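Local coordinates for protein TarM (Staphylococcus aureus subsp. aureus 21178, PDB 4X7R) that belongs to the GT-B clan of glycosyltransferases and is built from two Rossmann-like domains and a long antiparallel beta-sheet extension, at residues A[38-43]-A[64-69]. The protein carries 1 engineered substitution. Numbering follows the deposited sequence.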
# COMPACT_ATOMS: atom_id res chain seq x y z
N ILE A 38 -4.27 1.15 -13.06
CA ILE A 38 -3.62 0.32 -12.04
C ILE A 38 -4.02 -1.13 -12.21
O ILE A 38 -5.20 -1.42 -12.41
CB ILE A 38 -3.91 0.89 -10.63
CG1 ILE A 38 -3.38 2.40 -10.54
CG2 ILE A 38 -3.31 -0.01 -9.53
CD1 ILE A 38 -3.64 3.17 -9.23
N VAL A 39 -3.03 -2.04 -12.18
CA VAL A 39 -3.26 -3.50 -12.26
C VAL A 39 -2.89 -4.10 -10.90
O VAL A 39 -1.77 -3.90 -10.43
CB VAL A 39 -2.45 -4.18 -13.39
CG1 VAL A 39 -2.79 -5.67 -13.50
CG2 VAL A 39 -2.65 -3.45 -14.73
N THR A 40 -3.85 -4.80 -10.25
CA THR A 40 -3.66 -5.47 -8.96
C THR A 40 -3.79 -6.99 -9.14
O THR A 40 -4.34 -7.44 -10.15
CB THR A 40 -4.54 -4.90 -7.86
OG1 THR A 40 -5.92 -5.14 -8.18
CG2 THR A 40 -4.27 -3.41 -7.61
N PHE A 41 -3.27 -7.77 -8.16
CA PHE A 41 -3.24 -9.23 -8.24
C PHE A 41 -3.84 -9.94 -7.04
O PHE A 41 -3.95 -11.15 -7.06
CB PHE A 41 -1.78 -9.71 -8.52
CG PHE A 41 -1.16 -9.05 -9.74
CD1 PHE A 41 -1.44 -9.51 -11.02
CD2 PHE A 41 -0.28 -7.97 -9.60
CE1 PHE A 41 -0.89 -8.89 -12.15
CE2 PHE A 41 0.26 -7.34 -10.72
CZ PHE A 41 -0.05 -7.80 -12.00
N ASP A 42 -4.28 -9.21 -6.01
CA ASP A 42 -4.86 -9.86 -4.85
C ASP A 42 -6.35 -10.18 -5.08
O ASP A 42 -6.99 -9.66 -6.00
CB ASP A 42 -4.72 -8.95 -3.61
CG ASP A 42 -5.56 -7.69 -3.74
OD1 ASP A 42 -5.57 -7.09 -4.83
OD2 ASP A 42 -6.20 -7.30 -2.73
N TYR A 43 -6.90 -10.93 -4.14
CA TYR A 43 -8.29 -11.30 -4.12
C TYR A 43 -8.98 -10.56 -2.99
O TYR A 43 -8.56 -10.63 -1.84
CB TYR A 43 -8.44 -12.84 -3.90
CG TYR A 43 -9.90 -13.22 -3.82
CD1 TYR A 43 -10.69 -13.28 -4.96
CD2 TYR A 43 -10.52 -13.40 -2.58
CE1 TYR A 43 -12.05 -13.57 -4.88
CE2 TYR A 43 -11.88 -13.68 -2.48
CZ TYR A 43 -12.64 -13.78 -3.63
OH TYR A 43 -13.99 -14.00 -3.53
N THR A 64 -8.96 6.95 -13.13
CA THR A 64 -8.14 5.76 -12.90
C THR A 64 -9.00 4.50 -12.77
O THR A 64 -9.89 4.42 -11.92
CB THR A 64 -7.22 5.92 -11.70
OG1 THR A 64 -6.59 7.19 -11.75
CG2 THR A 64 -6.20 4.78 -11.59
N LYS A 65 -8.71 3.51 -13.61
CA LYS A 65 -9.33 2.20 -13.55
C LYS A 65 -8.40 1.30 -12.76
O LYS A 65 -7.17 1.48 -12.78
CB LYS A 65 -9.47 1.59 -14.96
CG LYS A 65 -10.42 2.33 -15.90
CD LYS A 65 -10.46 1.66 -17.27
CE LYS A 65 -10.81 2.63 -18.39
NZ LYS A 65 -9.62 3.41 -18.86
N MET A 66 -8.98 0.31 -12.08
CA MET A 66 -8.22 -0.77 -11.49
C MET A 66 -8.58 -2.03 -12.22
O MET A 66 -9.74 -2.45 -12.22
CB MET A 66 -8.38 -0.93 -9.98
CG MET A 66 -7.39 -1.95 -9.42
SD MET A 66 -7.87 -2.76 -7.86
CE MET A 66 -9.48 -3.55 -8.42
N TYR A 67 -7.60 -2.64 -12.88
CA TYR A 67 -7.74 -3.96 -13.50
C TYR A 67 -7.22 -4.97 -12.46
O TYR A 67 -6.13 -4.80 -11.93
CB TYR A 67 -6.89 -4.07 -14.76
CG TYR A 67 -7.35 -3.15 -15.86
CD1 TYR A 67 -8.49 -3.45 -16.62
CD2 TYR A 67 -6.64 -1.99 -16.17
CE1 TYR A 67 -8.90 -2.61 -17.67
CE2 TYR A 67 -7.04 -1.15 -17.22
CZ TYR A 67 -8.18 -1.46 -17.95
OH TYR A 67 -8.57 -0.64 -18.97
N ASN A 68 -8.02 -5.98 -12.10
CA ASN A 68 -7.63 -6.99 -11.14
C ASN A 68 -7.78 -8.39 -11.79
O ASN A 68 -8.75 -8.63 -12.50
CB ASN A 68 -8.43 -6.84 -9.85
CG ASN A 68 -8.15 -7.94 -8.84
OD1 ASN A 68 -8.82 -8.99 -8.81
ND2 ASN A 68 -7.13 -7.74 -8.03
N VAL A 69 -6.80 -9.28 -11.58
CA VAL A 69 -6.76 -10.64 -12.15
C VAL A 69 -8.02 -11.47 -11.83
O VAL A 69 -8.56 -12.08 -12.73
CB VAL A 69 -5.42 -11.40 -11.81
CG1 VAL A 69 -5.24 -11.58 -10.30
CG2 VAL A 69 -5.34 -12.74 -12.54
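The amide of Asn-68 reaches over to the end of the neighbouring strand 36-40 and the loop after it, where ND2 gives both its hydrogens. One goes to OG1 of Thr-40 (ND2 to OG1 2.9 Å, almost straight at 171°), the other to the backbone O of Asp-42 (ND2 to O 2.8 Å). With CG anti to the backbone N (chi1 175°), the amide is carried toward Thr-40, and both acceptors lie within 10° of its plane. OD1 is left to cap the start of helix 69-78 at the N of Glu-71. On the same sheet face, the Met-66 side chain crosses that of Thr-40 at about a right angle, its SD 3.1 Å from OG1 and 3.7 Å from CG2, where Thr-40, Met-66 and Asn-68 all touch Tyr-47 of helix 47-56. Val-39 and Tyr-67 occupy the other face, CG2 of the valine 4.3 Å from CB of the tyrosine. Hydrogen bonds of a parallel pair, such as Tyr-67 N to Ile-38 O at 2.7 Å, join the strands of this beta-alpha-beta unit, with 66-68 at the sheet edge. Two bonds from ND2 and the cap from OD1 should fix the amide's flip, tying the helix start to the loop holding Phe-41, whose side chain touches the bound 2-deoxy-3,6-di-O-sulfo-2-(sulfoamino)-alpha-D-glucopyranose.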